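Local coordinates for protein histone-lysine N-methyltransferase SETMAR (Homo sapiens, PDB 3K9J) that helps repair DNA double-strand breaks and restart stalled replication forks, joining a histone methyltransferase to the DNA-binding, partly active mariner transposase domain present here, at residues T49-W54 with P176-V181; N22-R27 with N234-D239; G96-S101 with Q123-L128. The protein carries 3 engineered substitutions. One frame throughout, in Å; residues are numbered along the deposited sequence.

Contact 1: residues T49-W54 with P176-V181; sequences TCDEKW and PTNYHV
Thr177 lays its methyl against the side chain of Asp51, CG2 to CB at 3.6 Å. Its CG2 is anti to the backbone N, which turns the methyl to the strand 49-54. The hydroxyl branch goes to Thr49, whose CG2 lies 3.7 Å from Thr177 OG1. The two threonine side chains pass each other in opposite directions. The hydroxyl of Thr177 is hydrogen-bonded to Trp92 NE1 of the next strand.

Asp51 and Asn178 make the direct polar bond. Asn178 ND2 donates to Asp51 OD2 at 2.8 Å, with an angle of 149° at the hydrogen. The donor meets the oxygen nearly along its C-O axis, and the acceptor is tilted somewhat from the amide plane. The carboxylate and amide planes are 77° apart, so the two groups stand almost crosswise. A chi1 of -167° swings the carboxylate of Asp51 away from the backbone N, toward the helix. OD2 also has a salt bridge to Lys13, while OD1 takes only a weak bond from Glu52 N. Together these would tend to restrict rotation of the group.

A water bridges the Thr49 hydroxyl and the backbone N of Thr177. It donates to Thr49 OG1 at 2.7 Å. Thr49 OG1 is also hydrogen-bonded to Leu141 O.

The strand is the central one of the five-stranded sheet in the RNase H-like fold of mariner transposases, and helix 176-189 packs across it. Asp51 and Asp143 are the magnesium-binding aspartates, their side chains about 5 Å apart. Asn178 very probably stands where active mariner transposases have the third catalytic Asp. The contact then joins two corners of the active site. An amide in place of a metal-binding carboxylate is consistent with the lost transposase activity.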
# COMPACT_ATOMS: atom_id res chain seq x y z
N THR B 49 -8.82 -1.17 13.43
CA THR B 49 -8.97 0.12 12.77
C THR B 49 -9.32 1.19 13.81
O THR B 49 -9.76 0.86 14.92
CB THR B 49 -9.97 0.09 11.59
OG1 THR B 49 -9.82 1.27 10.79
CG2 THR B 49 -11.43 -0.02 12.08
N CYS B 50 -9.12 2.44 13.46
CA CYS B 50 -9.28 3.51 14.44
C CYS B 50 -9.47 4.85 13.76
O CYS B 50 -9.19 5.00 12.59
CB CYS B 50 -8.04 3.59 15.29
SG CYS B 50 -6.63 4.15 14.31
N ASP B 51 -9.93 5.85 14.52
CA ASP B 51 -9.95 7.20 14.02
C ASP B 51 -10.31 8.11 15.18
O ASP B 51 -10.63 7.62 16.26
CB ASP B 51 -11.01 7.39 12.94
CG ASP B 51 -10.83 8.70 12.19
OD1 ASP B 51 -9.71 9.23 12.20
OD2 ASP B 51 -11.81 9.20 11.60
N GLU B 52 -10.30 9.41 14.94
CA GLU B 52 -10.60 10.38 15.99
C GLU B 52 -11.86 11.17 15.66
O GLU B 52 -12.27 11.24 14.51
CB GLU B 52 -9.43 11.34 16.16
CG GLU B 52 -8.17 10.69 16.67
CD GLU B 52 -7.27 10.21 15.55
OE1 GLU B 52 -6.67 9.14 15.70
OE2 GLU B 52 -7.18 10.91 14.51
N LYS B 53 -12.46 11.79 16.67
CA LYS B 53 -13.67 12.54 16.42
C LYS B 53 -13.81 13.59 17.50
O LYS B 53 -13.49 13.33 18.65
CB LYS B 53 -14.90 11.61 16.47
CG LYS B 53 -16.23 12.29 16.13
CD LYS B 53 -17.39 11.29 16.10
CE LYS B 53 -18.75 11.98 15.96
NZ LYS B 53 -18.77 12.98 14.85
N TRP B 54 -14.27 14.77 17.11
CA TRP B 54 -14.55 15.83 18.07
C TRP B 54 -15.93 15.61 18.64
O TRP B 54 -16.90 15.48 17.90
CB TRP B 54 -14.49 17.19 17.38
CG TRP B 54 -13.10 17.68 17.13
CD1 TRP B 54 -12.48 17.83 15.93
CD2 TRP B 54 -12.15 18.06 18.13
NE1 TRP B 54 -11.20 18.29 16.11
CE2 TRP B 54 -10.98 18.45 17.45
CE3 TRP B 54 -12.18 18.13 19.52
CZ2 TRP B 54 -9.84 18.88 18.13
CZ3 TRP B 54 -11.05 18.55 20.19
CH2 TRP B 54 -9.90 18.93 19.49
N PRO B 176 -13.77 2.09 7.90
CA PRO B 176 -14.96 1.60 8.61
C PRO B 176 -15.35 2.47 9.83
O PRO B 176 -16.54 2.58 10.14
CB PRO B 176 -14.54 0.21 9.08
CG PRO B 176 -13.49 -0.23 8.07
CD PRO B 176 -12.76 1.04 7.71
N THR B 177 -14.38 3.05 10.52
CA THR B 177 -14.74 3.92 11.64
C THR B 177 -15.58 5.10 11.14
O THR B 177 -16.48 5.57 11.82
CB THR B 177 -13.50 4.42 12.38
OG1 THR B 177 -12.80 3.29 12.91
CG2 THR B 177 -13.92 5.33 13.52
N ASN B 178 -15.27 5.57 9.94
CA ASN B 178 -15.96 6.70 9.34
C ASN B 178 -17.27 6.34 8.66
O ASN B 178 -18.30 6.97 8.92
CB ASN B 178 -15.06 7.44 8.37
CG ASN B 178 -13.87 8.05 9.05
OD1 ASN B 178 -12.73 7.69 8.76
ND2 ASN B 178 -14.13 8.97 9.98
N TYR B 179 -17.25 5.33 7.78
CA TYR B 179 -18.45 4.97 7.06
C TYR B 179 -19.45 4.17 7.90
O TYR B 179 -20.62 4.10 7.57
CB TYR B 179 -18.13 4.28 5.71
CG TYR B 179 -17.60 2.85 5.76
CD1 TYR B 179 -16.31 2.56 5.32
CD2 TYR B 179 -18.41 1.79 6.18
CE1 TYR B 179 -15.82 1.26 5.33
CE2 TYR B 179 -17.93 0.48 6.19
CZ TYR B 179 -16.63 0.24 5.77
OH TYR B 179 -16.13 -1.04 5.77
N HIS B 180 -19.00 3.58 9.00
CA HIS B 180 -19.90 2.74 9.78
C HIS B 180 -20.07 3.26 11.22
O HIS B 180 -21.11 3.80 11.57
CB HIS B 180 -19.43 1.27 9.76
CG HIS B 180 -20.28 0.34 10.55
ND1 HIS B 180 -21.56 -0.02 10.17
CD2 HIS B 180 -20.03 -0.34 11.70
CE1 HIS B 180 -22.06 -0.87 11.05
NE2 HIS B 180 -21.15 -1.09 11.99
N VAL B 181 -19.03 3.13 12.04
CA VAL B 181 -19.15 3.46 13.46
C VAL B 181 -19.62 4.90 13.70
O VAL B 181 -20.59 5.11 14.39
CB VAL B 181 -17.83 3.23 14.23
CG1 VAL B 181 -17.95 3.70 15.69
CG2 VAL B 181 -17.43 1.76 14.20
O HOH W 1 -11.60 3.18 10.14
O HOH W 2 -10.91 5.63 10.12

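Contact 2: residues N22-R27 with N234-D239; sequences NQKNRR and NGSYFD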
# COMPACT_ATOMS: atom_id res chain seq x y z
N ASN B 22 -5.80 11.19 -10.87
CA ASN B 22 -4.78 10.45 -10.14
C ASN B 22 -5.26 9.98 -8.78
O ASN B 22 -4.88 8.91 -8.31
CB ASN B 22 -3.48 11.27 -10.02
CG ASN B 22 -2.61 11.14 -11.25
OD1 ASN B 22 -1.67 10.34 -11.28
ND2 ASN B 22 -2.93 11.88 -12.30
N GLN B 23 -6.11 10.77 -8.14
CA GLN B 23 -6.72 10.36 -6.90
C GLN B 23 -7.67 9.18 -7.12
O GLN B 23 -7.79 8.30 -6.27
CB GLN B 23 -7.42 11.54 -6.22
CG GLN B 23 -6.46 12.60 -5.66
CD GLN B 23 -7.16 13.93 -5.38
OE1 GLN B 23 -8.26 14.19 -5.87
NE2 GLN B 23 -6.50 14.78 -4.61
N LYS B 24 -8.35 9.16 -8.27
CA LYS B 24 -9.21 8.04 -8.64
C LYS B 24 -8.40 6.79 -8.98
O LYS B 24 -8.78 5.68 -8.63
CB LYS B 24 -10.11 8.40 -9.82
CG LYS B 24 -11.17 9.45 -9.49
CD LYS B 24 -12.08 9.68 -10.70
CE LYS B 24 -13.35 10.42 -10.29
NZ LYS B 24 -14.40 10.39 -11.37
N ASN B 25 -7.29 6.96 -9.70
CA ASN B 25 -6.42 5.84 -9.99
C ASN B 25 -5.88 5.21 -8.70
O ASN B 25 -5.74 4.00 -8.59
CB ASN B 25 -5.27 6.26 -10.90
CG ASN B 25 -5.73 6.61 -12.33
OD1 ASN B 25 -4.98 7.21 -13.10
ND2 ASN B 25 -6.95 6.22 -12.68
N ARG B 26 -5.56 6.06 -7.73
CA ARG B 26 -5.00 5.56 -6.47
C ARG B 26 -6.04 4.74 -5.71
O ARG B 26 -5.75 3.66 -5.22
CB ARG B 26 -4.49 6.72 -5.62
CG ARG B 26 -3.11 6.51 -5.03
CD ARG B 26 -2.89 5.06 -4.61
NE ARG B 26 -2.08 4.94 -3.39
CZ ARG B 26 -1.32 3.88 -3.13
NH1 ARG B 26 -1.25 2.90 -4.01
NH2 ARG B 26 -0.61 3.82 -2.01
N ARG B 27 -7.27 5.25 -5.64
CA ARG B 27 -8.35 4.52 -4.97
C ARG B 27 -8.63 3.20 -5.67
O ARG B 27 -8.77 2.16 -5.02
CB ARG B 27 -9.64 5.36 -4.92
CG ARG B 27 -9.51 6.57 -4.00
CD ARG B 27 -10.65 7.58 -4.20
NE ARG B 27 -11.96 6.94 -4.34
CZ ARG B 27 -12.75 6.63 -3.32
NH1 ARG B 27 -12.36 6.89 -2.09
NH2 ARG B 27 -13.94 6.05 -3.54
N ASN B 234 -14.51 2.88 -11.18
CA ASN B 234 -13.22 3.33 -11.71
C ASN B 234 -12.52 4.29 -10.75
O ASN B 234 -11.88 5.24 -11.18
CB ASN B 234 -13.38 4.00 -13.08
CG ASN B 234 -13.79 3.02 -14.17
OD1 ASN B 234 -13.44 1.84 -14.13
ND2 ASN B 234 -14.54 3.51 -15.15
N GLY B 235 -12.64 4.04 -9.45
CA GLY B 235 -11.98 4.87 -8.47
C GLY B 235 -12.72 6.12 -8.02
O GLY B 235 -12.24 6.80 -7.13
N SER B 236 -13.86 6.45 -8.62
CA SER B 236 -14.65 7.58 -8.09
C SER B 236 -15.29 7.21 -6.75
O SER B 236 -15.25 6.06 -6.33
CB SER B 236 -15.78 8.02 -9.04
OG SER B 236 -15.41 7.93 -10.41
N TYR B 237 -15.91 8.20 -6.11
CA TYR B 237 -16.83 7.94 -5.00
C TYR B 237 -18.07 7.21 -5.52
O TYR B 237 -18.39 7.30 -6.70
CB TYR B 237 -17.26 9.24 -4.36
CG TYR B 237 -16.13 9.98 -3.69
CD1 TYR B 237 -15.93 11.33 -3.91
CD2 TYR B 237 -15.25 9.31 -2.85
CE1 TYR B 237 -14.90 12.00 -3.31
CE2 TYR B 237 -14.21 9.96 -2.25
CZ TYR B 237 -14.04 11.31 -2.47
OH TYR B 237 -13.01 11.97 -1.86
N PHE B 238 -18.75 6.48 -4.64
CA PHE B 238 -19.90 5.68 -5.05
C PHE B 238 -21.08 5.93 -4.13
O PHE B 238 -22.11 5.27 -4.25
CB PHE B 238 -19.54 4.20 -5.04
CG PHE B 238 -18.76 3.78 -3.82
CD1 PHE B 238 -17.38 3.76 -3.85
CD2 PHE B 238 -19.42 3.43 -2.66
CE1 PHE B 238 -16.66 3.40 -2.75
CE2 PHE B 238 -18.69 3.04 -1.53
CZ PHE B 238 -17.32 3.03 -1.58
N ASP B 239 -20.91 6.85 -3.19
CA ASP B 239 -22.00 7.29 -2.33
C ASP B 239 -21.66 8.58 -1.61
O ASP B 239 -22.23 8.87 -0.56
CB ASP B 239 -22.43 6.20 -1.32
CG ASP B 239 -21.32 5.82 -0.33
OD1 ASP B 239 -21.50 4.83 0.40
OD2 ASP B 239 -20.27 6.51 -0.29
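The Arg27 guanidinium has the CD2 side of the Tyr237 ring over one face, with Tyr237 CD2 3.5 Å above its plane and offset toward the rim. The planes are 67° apart, so this is no parallel stack. At the edge lie two carbonyl oxygens, Gly235 O and Ser236 O, and the CE1 corner of Phe238, which is 3.9 Å from Arg27 NH2.

Both oxygens are hydrogen-bonded. Arg27 NE reaches Gly235 O at 2.8 Å, and this acceptor lies in the guanidinium plane. Arg27 NH2 reaches Ser236 O at 3.1 Å with an angle of 160° at the hydrogen. In each case the nitrogen stands above the carbonyl plane. The chain of Arg27 bends at chi3 (43°), which turns NE and NH2 along the passing backbone. One side chain thus grips two successive peptide carbonyls. NH2 also forms a salt bridge with Asp173.

The segment 234-239 is the C-terminal tail, which leaves helix 223-232 through a Schellman motif. Asn234, with positive phi, is its C-prime residue. Gly235 follows, also with positive phi, and brings its CA close to a carbonyl of helix 21-40. This is a CA-H...O contact, Gly235 CA to Lys24 O at 3.3 Å.

Lys24 lies beside the tail on the same helix. Its chain is extended beyond CG, running past Gly235 O to Ser236. There Lys24 NZ donates to Ser236 OG at 2.8 Å. Ser236 OG also bonds to Cys233 O, just after helix 223-232. Tyr237 OH is hydrogen-bonded to Tyr170 O. Elsewhere on helix 21-40, Asn25 packs on Val149 of the second subunit, and Asn22 OD1 is hydrogen-bonded to Arg146 of that subunit.

Contact 3: residues G96-S101 with Q123-L128; sequences GLIHYS and QKLQRL
Lys124 runs from Ile98 to the His99 ring. Its CB lies 4.1 Å from Ile98 CG2 and 3.8 Å from Ile98 O. The chain is extended beyond CG, and CD comes to 3.4 Å from the same carbonyl oxygen. CD and CE approach His99 CD2 (Lys124 CE at 3.5 Å), the chain crossing the His99 side chain at about a right angle. NZ ends at the ring edge near CD2, where the modelled approach is too short to be trusted.

Ile98 supplies the apolar part of the contact. Its CD1 meets Leu125 CG at 3.9 Å. The CG2 branch, anti to the backbone N, rests 3.9 Å from Leu125 N, against the helix backbone. One turn further on, Leu128 places CD1 3.9 Å from Leu97 O. No hydrogen bond joins the two segments.

Ile98 and His99 both face Trp91, which makes a classic beta bulge in strand 96-102. Ile98 bonds to Trp91 through its backbone, as does His99, whose ring also meets that of Trp91.

This strand is outermost in the five-stranded sheet of the chain. The end of helix 111-128 lies nearly antiparallel to it, at 157° and 7.9 Å between axes. Ile98 and His99 also touch Met121 on that helix. Leu97 and Tyr100 point away from it and pack on helix 197-210, so the strand lies between two helices.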
# COMPACT_ATOMS: atom_id res chain seq x y z
N GLY B 96 -14.71 -6.58 17.99
CA GLY B 96 -15.39 -5.65 18.89
C GLY B 96 -14.56 -4.45 19.28
O GLY B 96 -13.48 -4.20 18.73
N LEU B 97 -15.06 -3.69 20.25
CA LEU B 97 -14.38 -2.51 20.75
C LEU B 97 -13.06 -2.90 21.45
O LEU B 97 -13.03 -3.83 22.25
CB LEU B 97 -15.31 -1.76 21.73
CG LEU B 97 -14.88 -0.41 22.30
CD1 LEU B 97 -14.56 0.56 21.17
CD2 LEU B 97 -15.99 0.15 23.23
N ILE B 98 -11.96 -2.23 21.12
CA ILE B 98 -10.73 -2.56 21.82
C ILE B 98 -10.41 -1.52 22.90
O ILE B 98 -10.09 -1.88 24.04
CB ILE B 98 -9.53 -2.75 20.87
CG1 ILE B 98 -9.82 -3.86 19.86
CG2 ILE B 98 -8.24 -3.06 21.67
CD1 ILE B 98 -8.89 -3.83 18.65
N HIS B 99 -10.52 -0.24 22.55
CA HIS B 99 -10.04 0.81 23.43
C HIS B 99 -10.52 2.14 22.88
O HIS B 99 -10.63 2.31 21.68
CB HIS B 99 -8.50 0.77 23.44
CG HIS B 99 -7.85 1.93 24.14
ND1 HIS B 99 -7.08 2.86 23.48
CD2 HIS B 99 -7.83 2.29 25.44
CE1 HIS B 99 -6.64 3.75 24.34
NE2 HIS B 99 -7.07 3.43 25.54
N TYR B 100 -10.85 3.08 23.76
CA TYR B 100 -11.07 4.45 23.34
C TYR B 100 -10.55 5.35 24.44
O TYR B 100 -10.40 4.91 25.57
CB TYR B 100 -12.55 4.74 23.05
CG TYR B 100 -13.47 4.51 24.22
CD1 TYR B 100 -14.05 3.27 24.43
CD2 TYR B 100 -13.76 5.53 25.11
CE1 TYR B 100 -14.88 3.05 25.50
CE2 TYR B 100 -14.60 5.31 26.19
CZ TYR B 100 -15.16 4.06 26.38
OH TYR B 100 -16.01 3.83 27.44
N SER B 101 -10.22 6.59 24.12
CA SER B 101 -9.78 7.50 25.17
C SER B 101 -10.08 8.93 24.79
O SER B 101 -10.18 9.27 23.61
CB SER B 101 -8.28 7.33 25.44
OG SER B 101 -7.52 7.90 24.39
N GLN B 123 -2.02 -3.44 24.57
CA GLN B 123 -2.12 -4.23 25.80
C GLN B 123 -3.51 -4.82 25.91
O GLN B 123 -3.70 -5.98 26.28
CB GLN B 123 -1.83 -3.37 27.04
CG GLN B 123 -0.37 -3.00 27.24
CD GLN B 123 -0.16 -2.13 28.48
OE1 GLN B 123 -1.05 -1.36 28.87
NE2 GLN B 123 1.01 -2.25 29.10
N LYS B 124 -4.50 -4.00 25.59
CA LYS B 124 -5.88 -4.44 25.66
C LYS B 124 -6.12 -5.51 24.61
O LYS B 124 -6.75 -6.52 24.88
CB LYS B 124 -6.84 -3.27 25.47
CG LYS B 124 -6.80 -2.30 26.63
CD LYS B 124 -7.91 -1.28 26.59
CE LYS B 124 -7.78 -0.32 27.78
NZ LYS B 124 -8.81 0.75 27.68
N LEU B 125 -5.59 -5.27 23.41
CA LEU B 125 -5.78 -6.21 22.31
C LEU B 125 -5.16 -7.55 22.70
O LEU B 125 -5.76 -8.61 22.48
CB LEU B 125 -5.15 -5.68 21.02
CG LEU B 125 -5.80 -6.02 19.66
CD1 LEU B 125 -4.80 -6.03 18.53
CD2 LEU B 125 -6.55 -7.33 19.71
N GLN B 126 -3.96 -7.52 23.27
CA GLN B 126 -3.29 -8.75 23.66
C GLN B 126 -4.13 -9.53 24.67
O GLN B 126 -4.19 -10.75 24.61
CB GLN B 126 -1.90 -8.47 24.23
CG GLN B 126 -0.88 -8.02 23.19
CD GLN B 126 0.51 -7.83 23.79
OE1 GLN B 126 1.51 -8.19 23.17
NE2 GLN B 126 0.57 -7.27 24.99
N ARG B 127 -4.78 -8.81 25.58
CA ARG B 127 -5.58 -9.46 26.62
C ARG B 127 -6.86 -10.08 26.06
O ARG B 127 -7.22 -11.20 26.43
CB ARG B 127 -5.88 -8.49 27.76
CG ARG B 127 -4.61 -8.04 28.50
CD ARG B 127 -4.89 -7.50 29.90
NE ARG B 127 -5.60 -6.22 29.89
CZ ARG B 127 -5.01 -5.03 29.82
NH1 ARG B 127 -3.68 -4.96 29.74
NH2 ARG B 127 -5.74 -3.92 29.82
N LEU B 128 -7.52 -9.37 25.15
CA LEU B 128 -8.69 -9.93 24.47
C LEU B 128 -8.34 -11.18 23.67
O LEU B 128 -9.13 -12.11 23.60
CB LEU B 128 -9.33 -8.88 23.55
CG LEU B 128 -10.03 -7.73 24.27
CD1 LEU B 128 -10.71 -6.79 23.29
CD2 LEU B 128 -11.04 -8.24 25.30

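Contacts 1 and 3 reach the same five-stranded sheet, 49-54 on its central strand and 96-101 on an edge strand. Their centres are 15 Å apart, and strand 85-93 lies between them. Contact 1 carries Asp51 and Asn178, the Asn at the probable third catalytic position. Contacts 2 and 3 lie outside the site. Leu97 of contact 3 is about 11 Å from Asp51, and Tyr237 of contact 2 about 11 Å from Asp143, between side chains. Contact 2 is 20 Å from contact 1 and 33 Å from contact 3, centre to centre. Along the chain the three are nested: contact 2 encloses contact 1, which encloses contact 3.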